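Local coordinates for protein glutamate racemase (Campylobacter jejuni, PDB 3UHF) that belongs to the Asp/Glu/hydantoin racemase family, folding into two alpha/beta lobes, each built on a parallel sheet, with D-glutamic acid bound between them, at residues Leu164-Phe169 and Thr205-Leu210; Val170-Glu175 and Gly180-Ser185. All blocks are in the same frame, centred on the assembly; numbering follows the deposited sequence. Where two conformers were deposited one is given.

Contact 1: residues Leu164-Phe169 and Thr205-Leu210. With DGL (D-glutamic acid), chain C.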
loop_
_atom_site.group_PDB
_atom_site.type_symbol
_atom_site.label_atom_id
_atom_site.label_comp_id
_atom_site.label_asym_id
_atom_site.label_seq_id
_atom_site.Cartn_x
_atom_site.Cartn_y
_atom_site.Cartn_z
ATOM N N LEU A 164 7.048 -13.529 -5.639
ATOM C CA LEU A 164 6.180 -14.618 -5.181
ATOM C C LEU A 164 4.817 -14.099 -4.748
ATOM O O LEU A 164 4.724 -13.118 -4.010
ATOM C CB LEU A 164 6.808 -15.385 -4.009
ATOM C CG LEU A 164 7.926 -16.399 -4.265
ATOM C CD1 LEU A 164 8.322 -17.069 -2.966
ATOM C CD2 LEU A 164 7.498 -17.442 -5.276
ATOM N N ALA A 165 3.766 -14.765 -5.209
ATOM C CA ALA A 165 2.421 -14.493 -4.725
ATOM C C ALA A 165 2.278 -15.223 -3.397
ATOM O O ALA A 165 2.501 -16.422 -3.329
ATOM C CB ALA A 165 1.385 -14.999 -5.718
ATOM N N THR A 166 1.921 -14.499 -2.342
ATOM C CA THR A 166 1.714 -15.118 -1.038
ATOM C C THR A 166 0.291 -14.762 -0.618
ATOM O O THR A 166 0.072 -14.047 0.347
ATOM C CB THR A 166 2.734 -14.619 -0.004
ATOM O OG1 THR A 166 2.642 -13.194 0.113
ATOM C CG2 THR A 166 4.162 -14.984 -0.447
ATOM N N GLY A 167 -0.672 -15.284 -1.371
ATOM C CA GLY A 167 -2.042 -14.811 -1.310
ATOM C C GLY A 167 -2.780 -14.993 0.001
ATOM O O GLY A 167 -3.597 -14.144 0.382
ATOM N N LEU A 168 -2.485 -16.081 0.703
ATOM C CA LEU A 168 -3.204 -16.409 1.932
ATOM C C LEU A 168 -2.895 -15.427 3.054
ATOM O O LEU A 168 -3.644 -15.333 4.022
ATOM C CB LEU A 168 -2.887 -17.830 2.399
ATOM C CG LEU A 168 -3.992 -18.868 2.188
ATOM C CD1 LEU A 168 -5.298 -18.396 2.796
ATOM C CD2 LEU A 168 -4.186 -19.146 0.717
ATOM N N PHE A 169 -1.786 -14.702 2.935
ATOM C CA PHE A 169 -1.440 -13.731 3.965
ATOM C C PHE A 169 -2.556 -12.697 4.142
ATOM O O PHE A 169 -2.790 -12.222 5.247
ATOM C CB PHE A 169 -0.127 -12.999 3.649
ATOM C CG PHE A 169 1.123 -13.834 3.825
ATOM C CD1 PHE A 169 2.355 -13.337 3.376
ATOM C CD2 PHE A 169 1.092 -15.069 4.442
ATOM C CE1 PHE A 169 3.516 -14.077 3.535
ATOM C CE2 PHE A 169 2.259 -15.817 4.617
ATOM C CZ PHE A 169 3.474 -15.310 4.149
ATOM N N THR A 205 -0.863 -4.211 1.053
ATOM C CA THR A 205 -1.265 -3.370 2.178
ATOM C C THR A 205 -1.306 -4.143 3.502
ATOM O O THR A 205 -1.060 -3.578 4.566
ATOM C CB THR A 205 -2.667 -2.760 1.953
ATOM O OG1 THR A 205 -3.590 -3.805 1.608
ATOM C CG2 THR A 205 -2.636 -1.722 0.843
ATOM N N HIS A 206 -1.623 -5.435 3.432
ATOM C CA HIS A 206 -1.824 -6.216 4.650
ATOM C C HIS A 206 -0.522 -6.660 5.285
ATOM O O HIS A 206 -0.489 -7.028 6.462
ATOM C CB HIS A 206 -2.668 -7.474 4.359
ATOM C CG HIS A 206 -4.096 -7.182 4.014
ATOM N ND1 HIS A 206 -4.457 -6.282 3.037
ATOM C CD2 HIS A 206 -5.253 -7.704 4.497
ATOM C CE1 HIS A 206 -5.778 -6.244 2.943
ATOM N NE2 HIS A 206 -6.283 -7.094 3.821
ATOM N N PHE A 207 0.558 -6.647 4.514
ATOM C CA PHE A 207 1.756 -7.344 4.966
ATOM C C PHE A 207 2.547 -6.707 6.120
ATOM O O PHE A 207 3.249 -7.433 6.830
ATOM C CB PHE A 207 2.688 -7.722 3.802
ATOM C CG PHE A 207 2.079 -8.694 2.795
ATOM C CD1 PHE A 207 0.791 -9.216 2.952
ATOM C CD2 PHE A 207 2.825 -9.092 1.696
ATOM C CE1 PHE A 207 0.252 -10.091 2.000
ATOM C CE2 PHE A 207 2.314 -9.963 0.756
ATOM C CZ PHE A 207 1.020 -10.473 0.899
ATOM N N PRO A 208 2.456 -5.368 6.315
ATOM C CA PRO A 208 3.138 -4.846 7.507
ATOM C C PRO A 208 2.666 -5.478 8.826
ATOM O O PRO A 208 3.423 -5.502 9.801
ATOM C CB PRO A 208 2.803 -3.343 7.468
ATOM C CG PRO A 208 2.764 -3.028 6.011
ATOM C CD PRO A 208 2.063 -4.269 5.402
ATOM N N LEU A 209 1.440 -5.994 8.857
ATOM C CA LEU A 209 0.912 -6.607 10.078
ATOM C C LEU A 209 1.668 -7.900 10.392
ATOM O O LEU A 209 1.633 -8.396 11.518
ATOM C CB LEU A 209 -0.595 -6.889 9.941
ATOM C CG LEU A 209 -1.600 -5.743 10.148
ATOM C CD1 LEU A 209 -1.562 -5.227 11.581
ATOM C CD2 LEU A 209 -1.371 -4.603 9.152
ATOM N N LEU A 210 2.342 -8.443 9.377
ATOM C CA LEU A 210 3.119 -9.669 9.513
ATOM C C LEU A 210 4.611 -9.386 9.573
ATOM O O LEU A 210 5.430 -10.308 9.540
ATOM C CB LEU A 210 2.861 -10.581 8.313
ATOM C CG LEU A 210 1.410 -10.973 8.066
ATOM C CD1 LEU A 210 1.318 -11.944 6.904
ATOM C CD2 LEU A 210 0.782 -11.592 9.320
HETATM N N DGL C . -5.071 -4.061 -0.908
HETATM C CA DGL C . -4.552 -5.243 -1.603
HETATM C C DGL C . -3.094 -5.033 -1.979
HETATM O O DGL C . -2.403 -4.182 -1.403
HETATM C CB DGL C . -4.667 -6.489 -0.725
HETATM C CG DGL C . -6.110 -6.941 -0.505
HETATM C CD DGL C . -6.781 -7.263 -1.823
HETATM O OE1 DGL C . -7.605 -6.445 -2.291
HETATM O OE2 DGL C . -6.451 -8.316 -2.410
HETATM O OXT DGL C . -2.579 -5.738 -2.838
#
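Phe169 and Phe207 form a T-shaped (edge-to-face) pair, joining the start of helix 169-174, just after strand 161-165, to the 3-10 turn after strand 199-202 of the four-stranded parallel sheet in an alpha/beta lobe. The edge of Phe169 is directed at the face of Phe207, with ring centroids 5.5 Å apart and planes at 80°. Phe169 CD1 lies over that face, displaced from its centre toward the rim, and the tightest apolar approach runs from Phe169 CB to Phe207 CE1, 3.4 Å. Leu210 packs on Phe169 through one methyl: its CD1 lies over a ring face in a CH-pi contact, 4.0 Å from the Phe169 centroid. Thr166 meets Phe207 obliquely, its OG1 3.3 Å from Phe207 CZ; this hydroxyl is buried and has no hydrogen-bonding partner in the model. Phe207 CG lies beside its own backbone N, anti to the carbonyl carbon (chi1 -63°); although the first side-chain bond does not point at 164-169, the far end of the ring reaches Thr166 and Phe169. A type I turn from Thr166 to Phe169 brings these two residues to the same ring. Farther out, Tyr190 makes a second edge-to-face contact with Phe169, and Ile138 of strand 135-139 touches both Thr166 and Phe207. Leu210 is the N-cap residue of helix 211-218. The same loop that presents Phe207 also lines the ligand pocket. The backbone N of Thr205 donates a nearly straight hydrogen bond (170°) to O of D-glutamic acid, 2.9 Å away, while the ligand N donates to Thr205 OG1. That hydroxyl is further linked to the neighbouring imidazole, with Thr205 OG1 and His206 ND1 3.0 Å apart, and His206 CE1 approaches CG of the ligand to 3.5 Å.

Contact 2: residues Val170-Glu175 and Gly180-Ser185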
loop_
_atom_site.group_PDB
_atom_site.type_symbol
_atom_site.label_atom_id
_atom_site.label_comp_id
_atom_site.label_asym_id
_atom_site.label_seq_id
_atom_site.Cartn_x
_atom_site.Cartn_y
_atom_site.Cartn_z
ATOM N N VAL A 170 -3.243 -12.348 3.055
ATOM C CA VAL A 170 -4.298 -11.337 3.125
ATOM C C VAL A 170 -5.439 -11.761 4.061
ATOM O O VAL A 170 -5.716 -11.066 5.043
ATOM C CB VAL A 170 -4.836 -10.928 1.716
ATOM C CG1 VAL A 170 -6.156 -10.153 1.842
ATOM C CG2 VAL A 170 -3.781 -10.118 0.935
ATOM N N PRO A 171 -6.097 -12.905 3.783
ATOM C CA PRO A 171 -7.175 -13.274 4.717
ATOM C C PRO A 171 -6.685 -13.646 6.120
ATOM O O PRO A 171 -7.446 -13.480 7.069
ATOM C CB PRO A 171 -7.848 -14.480 4.033
ATOM C CG PRO A 171 -6.836 -15.012 3.074
ATOM C CD PRO A 171 -6.069 -13.790 2.604
ATOM N N MET A 172 -5.461 -14.161 6.257
ATOM C CA MET A 172 -4.922 -14.436 7.590
ATOM C C MET A 172 -4.821 -13.160 8.421
ATOM O O MET A 172 -5.227 -13.139 9.584
ATOM C CB MET A 172 -3.569 -15.148 7.512
ATOM C CG MET A 172 -3.726 -16.573 6.992
ATOM S SD MET A 172 -2.166 -17.428 6.715
ATOM C CE MET A 172 -1.851 -18.048 8.377
ATOM N N VAL A 173 -4.313 -12.094 7.805
ATOM C CA VAL A 173 -4.239 -10.804 8.478
ATOM C C VAL A 173 -5.624 -10.321 8.870
ATOM O O VAL A 173 -5.827 -9.817 9.970
ATOM C CB VAL A 173 -3.521 -9.738 7.603
ATOM C CG1 VAL A 173 -3.806 -8.330 8.113
ATOM C CG2 VAL A 173 -2.025 -10.009 7.590
ATOM N N GLU A 174 -6.597 -10.493 7.982
ATOM C CA GLU A 174 -7.952 -10.038 8.295
ATOM C C GLU A 174 -8.591 -10.838 9.446
ATOM O O GLU A 174 -9.449 -10.310 10.157
ATOM C CB GLU A 174 -8.829 -9.981 7.033
ATOM C CG GLU A 174 -8.328 -8.905 6.044
ATOM C CD GLU A 174 -9.324 -8.573 4.933
ATOM O OE1 GLU A 174 -8.923 -7.875 3.976
ATOM O OE2 GLU A 174 -10.504 -8.994 5.017
ATOM N N GLU A 175 -8.127 -12.077 9.617
ATOM C CA GLU A 175 -8.556 -12.952 10.719
ATOM C C GLU A 175 -7.749 -12.707 11.993
ATOM O O GLU A 175 -7.936 -13.389 13.002
ATOM C CB GLU A 175 -8.467 -14.438 10.324
ATOM C CG GLU A 175 -9.652 -14.921 9.487
ATOM C CD GLU A 175 -9.964 -16.417 9.628
ATOM O OE1 GLU A 175 -9.399 -17.103 10.509
ATOM O OE2 GLU A 175 -10.808 -16.907 8.850
ATOM N N GLY A 180 2.451 -17.141 15.408
ATOM C CA GLY A 180 2.015 -18.458 15.845
ATOM C C GLY A 180 2.274 -19.576 14.846
ATOM O O GLY A 180 2.800 -19.336 13.758
ATOM N N ASP A 181 1.884 -20.794 15.219
ATOM C CA ASP A 181 2.191 -21.998 14.450
ATOM C C ASP A 181 1.557 -22.020 13.059
ATOM O O ASP A 181 2.162 -22.497 12.104
ATOM C CB ASP A 181 1.730 -23.250 15.213
ATOM C CG ASP A 181 2.571 -23.550 16.450
ATOM O OD1 ASP A 181 3.650 -22.958 16.597
ATOM O OD2 ASP A 181 2.136 -24.399 17.265
ATOM N N PHE A 182 0.328 -21.528 12.958
ATOM C CA PHE A 182 -0.396 -21.562 11.695
ATOM C C PHE A 182 0.276 -20.593 10.723
ATOM O O PHE A 182 0.530 -20.924 9.571
ATOM C CB PHE A 182 -1.869 -21.198 11.923
ATOM C CG PHE A 182 -2.745 -21.337 10.699
ATOM C CD1 PHE A 182 -2.355 -22.106 9.613
ATOM C CD2 PHE A 182 -3.965 -20.685 10.644
ATOM C CE1 PHE A 182 -3.172 -22.224 8.492
ATOM C CE2 PHE A 182 -4.797 -20.804 9.526
ATOM C CZ PHE A 182 -4.395 -21.574 8.452
ATOM N N LEU A 183 0.605 -19.398 11.194
ATOM C CA LEU A 183 1.330 -18.471 10.326
ATOM C C LEU A 183 2.715 -19.022 9.946
ATOM O O LEU A 183 3.170 -18.858 8.812
ATOM C CB LEU A 183 1.441 -17.090 10.970
ATOM C CG LEU A 183 2.127 -16.033 10.098
ATOM C CD1 LEU A 183 1.231 -15.651 8.908
ATOM C CD2 LEU A 183 2.453 -14.818 10.932
ATOM N N GLN A 184 3.388 -19.679 10.885
ATOM C CA GLN A 184 4.686 -20.278 10.583
ATOM C C GLN A 184 4.531 -21.275 9.441
ATOM O O GLN A 184 5.377 -21.352 8.553
ATOM C CB GLN A 184 5.258 -20.984 11.813
ATOM C CG GLN A 184 6.517 -21.802 11.533
ATOM C CD GLN A 184 7.732 -20.926 11.256
ATOM O OE1 GLN A 184 7.760 -19.747 11.616
ATOM N NE2 GLN A 184 8.740 -21.501 10.606
ATOM N N SER A 185 3.443 -22.041 9.464
ATOM C CA SER A 185 3.202 -23.034 8.418
ATOM C C SER A 185 2.950 -22.390 7.053
ATOM O O SER A 185 3.362 -22.924 6.020
ATOM C CB SER A 185 2.032 -23.940 8.804
ATOM O OG SER A 185 2.339 -24.682 9.973
#
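Met172 and Leu183 mark the closest approach of the two backbones, their CA atoms 7.9 Å apart, where the short helix 169-174 faces the first turn of helix 181-191. A short loop of four residues joins the two segments. Gly180 takes the N-cap position of the second helix at backbone angles (phi 102°) that call for glycine, since a CB would jam against the preceding carbonyl O; its own O accepts from Gln184 N at 3.0 Å. In the first helix the corresponding bond runs from Glu174 N to Val170 O.

Across the gap the contact is apolar and rests on the end of one side chain. Met172 reaches out from its helix and bends at its last torsion (chi3 85°), so that the terminal methyl, not the sulfur, leads. CE settles over the middle of the Phe182 ring, 4.0 Å from the centroid and 7° off the ring normal, in a CH-pi contact. SD stands above the same face but farther away, 5.1 Å from the Phe182 centroid. The methyl also presses on the second helix itself, with Met172 CE 3.8 Å from Leu183 CA and 3.9 Å from Phe182 O. Leu183 CD1 closes in on Met172 CE at 3.9 Å. Met172 and Leu183 are buried, whereas Phe182 is exposed.

Leu183 also touches Ser213 of helix 211-218. The side chain of Met172 lies about 12 Å from D-glutamic acid, although Val170, two residues earlier at the start of the segment, touches the ligand. The arrangement is a Met-aromatic contact between two consecutive helices of an alpha/beta lobe.

In the fold
Both contacts belong to the lobe built on the four-stranded parallel sheet, with centres about 9 Å apart. Along the chain the order is 164-169, 170-175, 180-185 and then 205-210, so contact 2 lies within the excursion between edge strand 161-165 and the loop after strand 199-202. Helix 169-174 connects them: Phe169 begins it and Met172 extends from it toward helix 181-191. The two meet directly where Glu174 OE1 and His206 NE2 approach to 2.8 Å, a probable hydrogen bond, and where Val173 CG2 packs on Leu210 CG. Contact 1 holds Thr205 and His206 of the D-glutamic acid pocket and contact 2 adds Val170, while its centre lies about 19 Å from that of the chain.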